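Long-range contacts in MdcC (Pseudomonas fluorescens, PDB 5VIT), which probably serves as the acyl carrier subunit of malonate decarboxylase, holding acetyl and malonyl groups as thioesters on a prosthetic group derived from dephospho-CoA: residues B[11-16]-B[35-40]; B[17-22]-B[29-34]; B[41-46]-B[72-77]. All coordinates share one frame; numbering follows the deposited sequence.

Contact 1. Residues B[11-16]-B[35-40]; sequences GQPGRG and GQPGKL
The type II beta turn from Gln36 to Lys39 meets the loop of residues 11-16 at Gly38 and Pro37. Gly38 N donates to Gly11 O over 2.8 Å. The N-H is nearly straight on the oxygen, at 173°, but the donor lies 23° out of the carbonyl plane. The same oxygen takes a weaker CA-H contact from Pro37, with Pro37 CA at 3.6 Å. Gly38 follows Pro37 at the third position of the turn. Its positive phi is the usual one there and favours glycine. The turn joins strand 27-34 to strand 39-46, while residues 11-16 run between strands 2-9 and 18-21, so two connections of the sheet pack against each other. Two proline rings meet between them. Pro13 CD touches Pro37 CB at 3.9 Å, and the rings cross at a slant. Pro13 CB also rests on the backbone, 3.4 Å from Gly35 O. The Gln12 chain starts away from the turn and bends at chi2 (43°), which brings OE1 back to 3.4 Å from Pro37 CB. Gln12 also packs on a polar side chain of another protein of the assembly. Gln12, Gly14 and Gly35 all share backbone hydrogen bonds with Ala70.

Contact 2. Residues B[17-22]-B[29-34]; sequences RALVGC and EVLLEP
Val20 O receives the shortest backbone bond between these strands, 2.7 Å from Val30 N. The donor lies nearly on the line of the carbonyl. Glu29 CA adds a CA-H contact to the same oxygen at 3.1 Å, so two groups of one strand hold it. Val20 N returns a bond to Val30 O. Ala18 and Leu32 repeat this two-way pairing. Between these hydrogen-bonded pairs, Leu19 faces Leu31 in a non-hydrogen-bonded pair. Their side chains run side by side on the face they share, and Leu19 CD1 lies 3.6 Å from Leu31 CD2. Leu19 holds CG anti to its backbone nitrogen (chi1 163°), and CD1 then meets both Leu31 methyls. At Gly21 the backbone comes close to Glu29, with the CA atoms 4.0 Å apart. A CB on Gly21 would press on Glu29 CA. A water bridges Gly21 O and Glu29 OE2, at 2.8 Å from each. The other oxygen, Glu29 OE1, bonds to His76 ND1 on the next strand. On the face of Ala18, Val20, Val30 and Leu32, Leu32 CD1 reaches over to Ala18 O at 3.6 Å. The two strands form a beta hairpin with 18-21 at the sheet edge. Helix 82-96 lies against Ala18, Val20 and Leu32, and strand 71-78 flanks 27-34 on its other side.

Contact 3. Residues B[41-46]-B[72-77]; sequences SIQVQT and LIDIHD
Ile42, Val44, Ile73 and Ile75 form the tightly packed side of two parallel strands. These strands begin and end a beta-alpha-beta crossover through helix 52-62. Ile42 and Ile73 lie side by side, with Ile42 CG1 4.0 Å from Ile73 CB. Ile75 CD1 sits between two neighbours, 4.0 Å from Val44 CG2 and close to Ile42 CG2. Ile75 has CG1 beside its backbone nitrogen (chi1 -70°), and the chain then extends to carry CD1 there. Phe59 and Trp55 of the helix cover this face. Five backbone bonds join the strands. Ile73, Ile75 and Asp77 donate to Ser41, Gln43 and Gln45, while Gln43 and Gln45 donate to Ile73 and Ile75.

The opposite face is looser and mostly polar, and its side chains are largely part-exposed. Gln43 and Asp74 run alongside each other with amide and carboxylate planes 90° apart. Their contact is slight, Gln43 CB to Asp74 OD1 at 3.8 Å, and Gln43 OE1 instead bonds to Ser5. Gln45 OE1 meets the His76 ring at its edge, 3.4 Å from CD2. The amide and ring planes are 40° apart. The ring is also held by Glu29 of strand 27-34.

Asp77 stands on the packed side, at the strand ends. Thr46 OG1 donates to Asp77 OD2 at 2.6 Å. The carboxylate accepts from Gly79 N at OD2 and from Ala80 N at OD1, so it also holds the residues just after strand 71-78. An alanine here is likely to leave the Thr46 hydroxyl and both these amides without their carboxylate acceptor. The Thr46 hydroxyl meets OD2 on the anti side of that oxygen, 19° out of the carboxylate plane.

Contact 3 lies in the middle of the sheet, contact 2 at one edge, and contact 1 at the end where two connections meet. Contacts 2 and 3 are both strand pairings, antiparallel in one and parallel in the other. Each has a largely apolar face against a helix, 82-96 for contact 2 and 52-62 for contact 3, and a more open face. Contact 1 has one backbone bond and proline packing instead. Contacts 1 and 3 share strand 39-46, and Leu40 CD1 packs on Ile73 CD1. Strands 27-34 and 71-78 are neighbours, so contacts 2 and 3 meet directly, with Val30 CG1 on Ile73 CG2. Contact 1 reaches contact 2 where Gly14 O packs on Pro34 CB.

Contact 1. Residues B[11-16]-B[35-40]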
ATOM      1  N   GLY B  11      -9.658 -19.212 -16.840  1.00 43.46           N
ATOM      2  CA  GLY B  11     -11.064 -19.553 -16.786  1.00 41.19           C
ATOM      3  C   GLY B  11     -11.646 -19.660 -18.178  1.00 42.68           C
ATOM      4  O   GLY B  11     -11.064 -20.302 -19.057  1.00 42.65           O
ATOM      5  N   GLN B  12     -12.797 -19.026 -18.372  1.00 38.35           N
ATOM      6  CA  GLN B  12     -13.505 -19.055 -19.643  1.00 42.04           C
ATOM      7  C   GLN B  12     -12.858 -18.065 -20.612  1.00 46.70           C
ATOM      8  O   GLN B  12     -12.234 -17.094 -20.183  1.00 44.08           O
ATOM      9  CB  GLN B  12     -14.988 -18.729 -19.418  1.00 40.05           C
ATOM     10  CG  GLN B  12     -15.970 -19.804 -19.883  1.00 44.86           C
ATOM     11  CD  GLN B  12     -15.554 -21.230 -19.527  1.00 45.35           C
ATOM     12  OE1 GLN B  12     -14.866 -21.901 -20.298  1.00 48.77           O
ATOM     13  NE2 GLN B  12     -15.990 -21.702 -18.371  1.00 46.43           N
ATOM     14  N   PRO B  13     -12.978 -18.310 -21.924  1.00 49.56           N
ATOM     15  CA  PRO B  13     -12.360 -17.346 -22.842  1.00 45.52           C
ATOM     16  C   PRO B  13     -12.883 -15.925 -22.653  1.00 52.43           C
ATOM     17  O   PRO B  13     -14.101 -15.716 -22.553  1.00 45.10           O
ATOM     18  CB  PRO B  13     -12.737 -17.880 -24.231  1.00 44.81           C
ATOM     19  CG  PRO B  13     -13.772 -18.936 -23.991  1.00 49.63           C
ATOM     20  CD  PRO B  13     -13.514 -19.482 -22.635  1.00 46.72           C
ATOM     21  N   GLY B  14     -11.963 -14.960 -22.602  1.00 49.75           N
ATOM     22  CA  GLY B  14     -12.340 -13.557 -22.673  1.00 52.78           C
ATOM     23  C   GLY B  14     -13.060 -13.409 -23.996  1.00 59.92           C
ATOM     24  O   GLY B  14     -12.965 -14.297 -24.854  1.00 55.77           O
ATOM     25  N   ARG B  15     -13.792 -12.328 -24.208  1.00 55.98           N
ATOM     26  CA  ARG B  15     -14.562 -12.326 -25.440  1.00 65.29           C
ATOM     27  C   ARG B  15     -14.353 -11.092 -26.312  1.00 62.13           C
ATOM     28  O   ARG B  15     -14.751 -11.082 -27.475  1.00 71.68           O
ATOM     29  CB  ARG B  15     -16.046 -12.539 -25.135  1.00 72.25           C
ATOM     30  CG  ARG B  15     -16.876 -11.304 -24.815  1.00 77.61           C
ATOM     31  CD  ARG B  15     -18.130 -11.707 -24.027  1.00 86.94           C
ATOM     32  NE  ARG B  15     -18.006 -11.449 -22.592  1.00 93.95           N
ATOM     33  CZ  ARG B  15     -18.958 -11.703 -21.697  1.00 91.95           C
ATOM     34  NH1 ARG B  15     -20.095 -12.266 -22.079  1.00 93.20           N
ATOM     35  NH2 ARG B  15     -18.759 -11.422 -20.414  1.00 91.52           N
ATOM     36  N   GLY B  16     -13.676 -10.078 -25.795  1.00 52.14           N
ATOM     37  CA  GLY B  16     -13.251  -8.993 -26.659  1.00 54.16           C
ATOM     38  C   GLY B  16     -11.833  -9.210 -27.159  1.00 51.25           C
ATOM     39  O   GLY B  16     -11.228 -10.248 -26.895  1.00 49.02           O
ATOM     40  N   GLY B  35      -8.953 -16.851 -25.911  1.00 44.21           N
ATOM     41  CA  GLY B  35      -8.182 -18.082 -25.942  1.00 44.18           C
ATOM     42  C   GLY B  35      -8.982 -19.366 -25.759  1.00 47.36           C
ATOM     43  O   GLY B  35     -10.204 -19.376 -25.919  1.00 45.09           O
ATOM     44  N   GLN B  36      -8.275 -20.444 -25.423  1.00 50.31           N
ATOM     45  CA  GLN B  36      -8.869 -21.761 -25.168  1.00 51.98           C
ATOM     46  C   GLN B  36      -9.141 -21.972 -23.685  1.00 47.87           C
ATOM     47  O   GLN B  36      -8.224 -21.835 -22.874  1.00 47.43           O
ATOM     48  CB  GLN B  36      -7.941 -22.868 -25.697  1.00 52.55           C
ATOM     49  CG  GLN B  36      -7.753 -22.793 -27.203  1.00 57.44           C
ATOM     50  CD  GLN B  36      -9.097 -22.851 -27.916  1.00 63.02           C
ATOM     51  OE1 GLN B  36      -9.926 -23.725 -27.640  1.00 60.57           O
ATOM     52  NE2 GLN B  36      -9.360 -21.857 -28.757  1.00 69.86           N
ATOM     53  N   PRO B  37     -10.394 -22.316 -23.332  1.00 47.66           N
ATOM     54  CA  PRO B  37     -10.856 -22.381 -21.933  1.00 48.11           C
ATOM     55  C   PRO B  37      -9.905 -23.152 -21.003  1.00 48.55           C
ATOM     56  O   PRO B  37      -9.316 -24.157 -21.414  1.00 43.92           O
ATOM     57  CB  PRO B  37     -12.224 -23.077 -22.039  1.00 45.70           C
ATOM     58  CG  PRO B  37     -12.347 -23.533 -23.463  1.00 47.60           C
ATOM     59  CD  PRO B  37     -11.460 -22.666 -24.282  1.00 46.84           C
ATOM     60  N   GLY B  38      -9.736 -22.647 -19.778  1.00 39.24           N
ATOM     61  CA  GLY B  38      -8.800 -23.223 -18.834  1.00 41.31           C
ATOM     62  C   GLY B  38      -7.338 -22.833 -19.033  1.00 45.27           C
ATOM     63  O   GLY B  38      -6.490 -23.158 -18.194  1.00 44.73           O
ATOM     64  N   LYS B  39      -7.037 -22.131 -20.126  1.00 38.54           N
ATOM     65  CA  LYS B  39      -5.650 -21.883 -20.503  1.00 43.24           C
ATOM     66  C   LYS B  39      -5.358 -20.443 -20.972  1.00 45.56           C
ATOM     67  O   LYS B  39      -6.110 -19.845 -21.738  1.00 46.45           O
ATOM     68  CB  LYS B  39      -5.247 -22.868 -21.596  1.00 48.65           C
ATOM     69  CG  LYS B  39      -3.766 -23.055 -21.733  1.00 57.11           C
ATOM     70  CD  LYS B  39      -3.430 -23.913 -22.945  1.00 58.60           C
ATOM     71  CE  LYS B  39      -4.008 -25.304 -22.823  1.00 62.33           C
ATOM     72  NZ  LYS B  39      -3.531 -26.155 -23.946  1.00 67.79           N
ATOM     73  N   LEU B  40      -4.254 -19.893 -20.491  1.00 44.44           N
ATOM     74  CA  LEU B  40      -3.779 -18.592 -20.935  1.00 40.31           C
ATOM     75  C   LEU B  40      -2.412 -18.776 -21.553  1.00 41.20           C
ATOM     76  O   LEU B  40      -1.464 -19.149 -20.851  1.00 35.00           O
ATOM     77  CB  LEU B  40      -3.699 -17.611 -19.775  1.00 37.62           C
ATOM     78  CG  LEU B  40      -3.089 -16.242 -20.075  1.00 42.98           C
ATOM     79  CD1 LEU B  40      -4.085 -15.337 -20.778  1.00 41.21           C
ATOM     80  CD2 LEU B  40      -2.625 -15.607 -18.787  1.00 41.14           C
TER

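Contact 2. Residues B[17-22]-B[29-34]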
ATOM      1  N   ARG B  17     -11.313  -8.231 -27.894  1.00 47.87           N
ATOM      2  CA  ARG B  17      -9.901  -8.198 -28.273  1.00 43.72           C
ATOM      3  C   ARG B  17      -9.323  -6.844 -27.854  1.00 42.98           C
ATOM      4  O   ARG B  17     -10.069  -5.872 -27.714  1.00 39.54           O
ATOM      5  CB  ARG B  17      -9.720  -8.375 -29.773  1.00 42.40           C
ATOM      6  CG  ARG B  17     -10.136  -7.113 -30.456  1.00 45.04           C
ATOM      7  CD  ARG B  17      -9.877  -7.055 -31.920  1.00 44.30           C
ATOM      8  NE  ARG B  17      -9.937  -8.327 -32.599  1.00 41.31           N
ATOM      9  CZ  ARG B  17      -9.772  -8.419 -33.912  1.00 43.25           C
ATOM     10  NH1 ARG B  17      -9.569  -7.311 -34.616  1.00 39.86           N
ATOM     11  NH2 ARG B  17      -9.828  -9.594 -34.517  1.00 47.46           N
ATOM     12  N   ALA B  18      -8.009  -6.767 -27.649  1.00 37.86           N
ATOM     13  CA  ALA B  18      -7.402  -5.468 -27.370  1.00 36.73           C
ATOM     14  C   ALA B  18      -5.950  -5.373 -27.806  1.00 29.49           C
ATOM     15  O   ALA B  18      -5.200  -6.343 -27.786  1.00 32.06           O
ATOM     16  CB  ALA B  18      -7.524  -5.124 -25.868  1.00 37.73           C
ATOM     17  N   LEU B  19      -5.560  -4.173 -28.198  1.00 32.74           N
ATOM     18  CA  LEU B  19      -4.169  -3.878 -28.459  1.00 34.50           C
ATOM     19  C   LEU B  19      -3.747  -2.677 -27.617  1.00 33.88           C
ATOM     20  O   LEU B  19      -4.376  -1.623 -27.676  1.00 37.21           O
ATOM     21  CB  LEU B  19      -3.928  -3.587 -29.934  1.00 31.32           C
ATOM     22  CG  LEU B  19      -2.569  -2.885 -30.078  1.00 34.09           C
ATOM     23  CD1 LEU B  19      -1.446  -3.849 -30.451  1.00 30.94           C
ATOM     24  CD2 LEU B  19      -2.659  -1.713 -31.016  1.00 31.25           C
ATOM     25  N   VAL B  20      -2.676  -2.825 -26.848  1.00 27.92           N
ATOM     26  CA  VAL B  20      -2.199  -1.719 -26.030  1.00 30.10           C
ATOM     27  C   VAL B  20      -0.714  -1.525 -26.288  1.00 32.57           C
ATOM     28  O   VAL B  20       0.005  -2.488 -26.511  1.00 31.18           O
ATOM     29  CB  VAL B  20      -2.468  -1.965 -24.523  1.00 32.80           C
ATOM     30  CG1 VAL B  20      -1.714  -0.974 -23.670  1.00 44.37           C
ATOM     31  CG2 VAL B  20      -3.945  -1.847 -24.230  1.00 37.31           C
ATOM     32  N   GLY B  21      -0.259  -0.280 -26.300  1.00 32.88           N
ATOM     33  CA  GLY B  21       1.162  -0.023 -26.340  1.00 29.42           C
ATOM     34  C   GLY B  21       1.748   0.121 -27.716  1.00 29.88           C
ATOM     35  O   GLY B  21       1.044   0.277 -28.710  1.00 28.21           O
ATOM     36  N   CYS B  22       3.066   0.039 -27.766  1.00 29.89           N
ATOM     37  CA  CYS B  22       3.807   0.361 -28.964  1.00 28.87           C
ATOM     38  C   CYS B  22       5.227  -0.194 -28.813  1.00 31.81           C
ATOM     39  O   CYS B  22       5.743  -0.269 -27.699  1.00 28.35           O
ATOM     40  CB  CYS B  22       3.798   1.874 -29.158  1.00 32.76           C
ATOM     41  SG  CYS B  22       4.825   2.464 -30.421  1.00 43.79           S
ATOM     42  N   GLU B  29       4.216  -3.467 -26.942  1.00 26.39           N
ATOM     43  CA  GLU B  29       2.800  -3.586 -27.279  1.00 28.02           C
ATOM     44  C   GLU B  29       2.291  -4.936 -26.803  1.00 27.91           C
ATOM     45  O   GLU B  29       3.055  -5.886 -26.701  1.00 28.71           O
ATOM     46  CB  GLU B  29       2.550  -3.434 -28.783  1.00 27.56           C
ATOM     47  CG  GLU B  29       3.034  -4.630 -29.613  1.00 27.95           C
ATOM     48  CD  GLU B  29       2.814  -4.442 -31.118  1.00 33.05           C
ATOM     49  OE1 GLU B  29       3.211  -5.343 -31.895  1.00 31.08           O
ATOM     50  OE2 GLU B  29       2.244  -3.398 -31.523  1.00 27.17           O
ATOM     51  N   VAL B  30       1.000  -5.019 -26.509  1.00 26.39           N
ATOM     52  CA  VAL B  30       0.412  -6.269 -26.077  1.00 30.75           C
ATOM     53  C   VAL B  30      -0.872  -6.514 -26.872  1.00 32.01           C
ATOM     54  O   VAL B  30      -1.767  -5.665 -26.902  1.00 30.14           O
ATOM     55  CB  VAL B  30       0.123  -6.271 -24.544  1.00 28.05           C
ATOM     56  CG1 VAL B  30      -0.532  -7.565 -24.132  1.00 27.80           C
ATOM     57  CG2 VAL B  30       1.417  -6.081 -23.747  1.00 29.96           C
ATOM     58  N   LEU B  31      -0.938  -7.661 -27.541  1.00 28.02           N
ATOM     59  CA  LEU B  31      -2.148  -8.085 -28.241  1.00 31.88           C
ATOM     60  C   LEU B  31      -2.886  -9.061 -27.342  1.00 31.95           C
ATOM     61  O   LEU B  31      -2.277  -9.989 -26.814  1.00 37.21           O
ATOM     62  CB  LEU B  31      -1.822  -8.763 -29.577  1.00 32.63           C
ATOM     63  CG  LEU B  31      -1.253  -8.066 -30.821  1.00 33.62           C
ATOM     64  CD1 LEU B  31      -2.339  -7.304 -31.544  1.00 35.18           C
ATOM     65  CD2 LEU B  31      -0.050  -7.181 -30.520  1.00 30.62           C
ATOM     66  N   LEU B  32      -4.181  -8.861 -27.148  1.00 34.18           N
ATOM     67  CA  LEU B  32      -4.955  -9.778 -26.322  1.00 38.09           C
ATOM     68  C   LEU B  32      -6.203 -10.230 -27.070  1.00 37.44           C
ATOM     69  O   LEU B  32      -7.023  -9.400 -27.456  1.00 35.92           O
ATOM     70  CB  LEU B  32      -5.340  -9.130 -24.981  1.00 34.89           C
ATOM     71  CG  LEU B  32      -4.214  -8.509 -24.151  1.00 34.31           C
ATOM     72  CD1 LEU B  32      -4.035  -7.003 -24.460  1.00 30.94           C
ATOM     73  CD2 LEU B  32      -4.472  -8.744 -22.681  1.00 25.75           C
ATOM     74  N   GLU B  33      -6.327 -11.544 -27.270  1.00 38.26           N
ATOM     75  CA  GLU B  33      -7.435 -12.145 -28.028  1.00 42.60           C
ATOM     76  C   GLU B  33      -8.023 -13.342 -27.276  1.00 43.65           C
ATOM     77  O   GLU B  33      -7.332 -13.975 -26.474  1.00 38.72           O
ATOM     78  CB  GLU B  33      -6.974 -12.605 -29.417  1.00 39.62           C
ATOM     79  CG  GLU B  33      -6.303 -11.541 -30.288  1.00 46.34           C
ATOM     80  CD  GLU B  33      -5.733 -12.123 -31.596  1.00 45.05           C
ATOM     81  OE1 GLU B  33      -6.530 -12.462 -32.490  1.00 45.86           O
ATOM     82  OE2 GLU B  33      -4.491 -12.256 -31.717  1.00 47.36           O
ATOM     83  N   PRO B  34      -9.297 -13.668 -27.542  1.00 44.80           N
ATOM     84  CA  PRO B  34      -9.891 -14.793 -26.809  1.00 45.43           C
ATOM     85  C   PRO B  34      -9.097 -16.083 -26.990  1.00 39.28           C
ATOM     86  O   PRO B  34      -8.600 -16.353 -28.078  1.00 40.88           O
ATOM     87  CB  PRO B  34     -11.303 -14.910 -27.406  1.00 46.40           C
ATOM     88  CG  PRO B  34     -11.327 -14.023 -28.604  1.00 45.91           C
ATOM     89  CD  PRO B  34     -10.279 -12.983 -28.404  1.00 40.89           C
TER
HETATM   90  O   HOH W   1      -8.536 -11.266 -33.161  1.00 42.21           O
HETATM   91  O   HOH W   2       1.447  -0.766 -31.225  1.00 27.24           O

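Contact 3. Residues B[41-46]-B[72-77]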
ATOM      1  N   SER B  41      -2.313 -18.535 -22.860  1.00 36.73           N
ATOM      2  CA  SER B  41      -1.053 -18.715 -23.586  1.00 37.04           C
ATOM      3  C   SER B  41      -0.414 -17.374 -23.888  1.00 33.55           C
ATOM      4  O   SER B  41      -1.041 -16.514 -24.486  1.00 34.42           O
ATOM      5  CB  SER B  41      -1.278 -19.484 -24.897  1.00 33.92           C
ATOM      6  OG  SER B  41      -1.597 -20.840 -24.646  1.00 49.97           O
ATOM      7  N   ILE B  42       0.841 -17.209 -23.487  1.00 34.45           N
ATOM      8  CA  ILE B  42       1.539 -15.945 -23.675  1.00 35.78           C
ATOM      9  C   ILE B  42       2.827 -16.154 -24.449  1.00 38.40           C
ATOM     10  O   ILE B  42       3.659 -16.998 -24.096  1.00 34.98           O
ATOM     11  CB  ILE B  42       1.875 -15.264 -22.334  1.00 37.92           C
ATOM     12  CG1 ILE B  42       0.600 -15.012 -21.517  1.00 34.95           C
ATOM     13  CG2 ILE B  42       2.649 -13.972 -22.581  1.00 34.92           C
ATOM     14  CD1 ILE B  42       0.856 -14.625 -20.064  1.00 33.47           C
ATOM     15  N   GLN B  43       2.967 -15.386 -25.521  1.00 35.59           N
ATOM     16  CA  GLN B  43       4.188 -15.344 -26.304  1.00 34.47           C
ATOM     17  C   GLN B  43       4.862 -13.995 -26.081  1.00 34.41           C
ATOM     18  O   GLN B  43       4.210 -12.956 -26.195  1.00 35.04           O
ATOM     19  CB  GLN B  43       3.873 -15.545 -27.778  1.00 37.95           C
ATOM     20  CG  GLN B  43       5.072 -15.727 -28.649  1.00 45.54           C
ATOM     21  CD  GLN B  43       5.385 -17.182 -28.866  1.00 55.75           C
ATOM     22  OE1 GLN B  43       4.882 -18.063 -28.145  1.00 51.20           O
ATOM     23  NE2 GLN B  43       6.189 -17.458 -29.887  1.00 57.60           N
ATOM     24  N   VAL B  44       6.149 -14.008 -25.751  1.00 30.53           N
ATOM     25  CA  VAL B  44       6.900 -12.771 -25.556  1.00 31.30           C
ATOM     26  C   VAL B  44       8.079 -12.719 -26.509  1.00 37.49           C
ATOM     27  O   VAL B  44       8.880 -13.653 -26.575  1.00 38.61           O
ATOM     28  CB  VAL B  44       7.449 -12.609 -24.104  1.00 34.01           C
ATOM     29  CG1 VAL B  44       8.335 -11.364 -24.000  1.00 31.13           C
ATOM     30  CG2 VAL B  44       6.326 -12.547 -23.086  1.00 30.12           C
ATOM     31  N   GLN B  45       8.179 -11.622 -27.246  1.00 32.31           N
ATOM     32  CA  GLN B  45       9.378 -11.324 -28.008  1.00 31.18           C
ATOM     33  C   GLN B  45       9.983 -10.082 -27.393  1.00 32.91           C
ATOM     34  O   GLN B  45       9.311  -9.043 -27.292  1.00 31.55           O
ATOM     35  CB  GLN B  45       9.055 -11.111 -29.476  1.00 31.30           C
ATOM     36  CG  GLN B  45       9.777 -12.048 -30.381  1.00 44.33           C
ATOM     37  CD  GLN B  45       9.186 -12.073 -31.775  1.00 49.80           C
ATOM     38  OE1 GLN B  45       8.210 -11.377 -32.062  1.00 45.01           O
ATOM     39  NE2 GLN B  45       9.769 -12.888 -32.649  1.00 50.69           N
ATOM     40  N   THR B  46      11.232 -10.186 -26.949  1.00 30.15           N
ATOM     41  CA  THR B  46      11.840  -9.097 -26.192  1.00 30.81           C
ATOM     42  C   THR B  46      13.264  -8.858 -26.679  1.00 30.96           C
ATOM     43  O   THR B  46      13.953  -9.784 -27.074  1.00 35.43           O
ATOM     44  CB  THR B  46      11.816  -9.384 -24.640  1.00 33.53           C
ATOM     45  OG1 THR B  46      12.333  -8.258 -23.921  1.00 33.20           O
ATOM     46  CG2 THR B  46      12.648 -10.621 -24.291  1.00 33.22           C
ATOM     47  N   LEU B  72      -5.310 -15.349 -25.583  1.00 36.60           N
ATOM     48  CA  LEU B  72      -4.083 -15.486 -26.352  1.00 35.24           C
ATOM     49  C   LEU B  72      -3.393 -14.143 -26.260  1.00 35.25           C
ATOM     50  O   LEU B  72      -3.957 -13.123 -26.657  1.00 29.89           O
ATOM     51  CB  LEU B  72      -4.367 -15.856 -27.808  1.00 37.81           C
ATOM     52  CG  LEU B  72      -4.435 -17.325 -28.228  1.00 38.61           C
ATOM     53  CD1 LEU B  72      -5.023 -18.184 -27.147  1.00 40.15           C
ATOM     54  CD2 LEU B  72      -5.231 -17.484 -29.508  1.00 30.37           C
ATOM     55  N   ILE B  73      -2.191 -14.126 -25.696  1.00 36.85           N
ATOM     56  CA  ILE B  73      -1.514 -12.857 -25.492  1.00 36.89           C
ATOM     57  C   ILE B  73      -0.210 -12.881 -26.234  1.00 33.77           C
ATOM     58  O   ILE B  73       0.608 -13.791 -26.065  1.00 35.41           O
ATOM     59  CB  ILE B  73      -1.268 -12.553 -24.000  1.00 36.32           C
ATOM     60  CG1 ILE B  73      -2.595 -12.284 -23.286  1.00 35.56           C
ATOM     61  CG2 ILE B  73      -0.354 -11.335 -23.843  1.00 36.34           C
ATOM     62  CD1 ILE B  73      -2.432 -11.851 -21.837  1.00 32.24           C
ATOM     63  N   ASP B  74      -0.040 -11.885 -27.089  1.00 30.56           N
ATOM     64  CA  ASP B  74       1.193 -11.725 -27.834  1.00 32.77           C
ATOM     65  C   ASP B  74       1.861 -10.407 -27.428  1.00 34.34           C
ATOM     66  O   ASP B  74       1.257  -9.327 -27.499  1.00 30.37           O
ATOM     67  CB  ASP B  74       0.912 -11.772 -29.332  1.00 37.52           C
ATOM     68  CG  ASP B  74       2.091 -12.278 -30.132  1.00 45.49           C
ATOM     69  OD1 ASP B  74       3.227 -12.297 -29.594  1.00 50.26           O
ATOM     70  OD2 ASP B  74       1.880 -12.635 -31.311  1.00 49.55           O
ATOM     71  N   ILE B  75       3.104 -10.509 -26.980  1.00 33.42           N
ATOM     72  CA  ILE B  75       3.826  -9.354 -26.483  1.00 33.01           C
ATOM     73  C   ILE B  75       5.042  -9.082 -27.353  1.00 32.02           C
ATOM     74  O   ILE B  75       5.782 -10.008 -27.693  1.00 31.35           O
ATOM     75  CB  ILE B  75       4.261  -9.562 -25.019  1.00 30.70           C
ATOM     76  CG1 ILE B  75       3.042  -9.544 -24.099  1.00 28.05           C
ATOM     77  CG2 ILE B  75       5.279  -8.512 -24.602  1.00 27.70           C
ATOM     78  CD1 ILE B  75       3.350  -9.941 -22.691  1.00 27.16           C
ATOM     79  N   HIS B  76       5.226  -7.816 -27.730  1.00 27.27           N
ATOM     80  CA  HIS B  76       6.434  -7.386 -28.429  1.00 25.02           C
ATOM     81  C   HIS B  76       7.062  -6.296 -27.603  1.00 27.35           C
ATOM     82  O   HIS B  76       6.562  -5.167 -27.564  1.00 28.75           O
ATOM     83  CB  HIS B  76       6.124  -6.897 -29.856  1.00 31.60           C
ATOM     84  CG  HIS B  76       5.431  -7.919 -30.706  1.00 34.96           C
ATOM     85  ND1 HIS B  76       4.220  -7.682 -31.323  1.00 34.10           N
ATOM     86  CD2 HIS B  76       5.779  -9.190 -31.037  1.00 35.31           C
ATOM     87  CE1 HIS B  76       3.851  -8.757 -31.997  1.00 36.10           C
ATOM     88  NE2 HIS B  76       4.775  -9.690 -31.832  1.00 38.55           N
ATOM     89  N   ASP B  77       8.150  -6.649 -26.926  1.00 29.34           N
ATOM     90  CA  ASP B  77       8.814  -5.756 -25.995  1.00 29.04           C
ATOM     91  C   ASP B  77      10.182  -5.262 -26.467  1.00 28.53           C
ATOM     92  O   ASP B  77      11.043  -6.044 -26.873  1.00 28.48           O
ATOM     93  CB  ASP B  77       8.985  -6.439 -24.635  1.00 27.65           C
ATOM     94  CG  ASP B  77       9.916  -5.669 -23.735  1.00 29.58           C
ATOM     95  OD1 ASP B  77       9.449  -4.694 -23.130  1.00 28.11           O
ATOM     96  OD2 ASP B  77      11.119  -6.007 -23.651  1.00 33.87           O
TER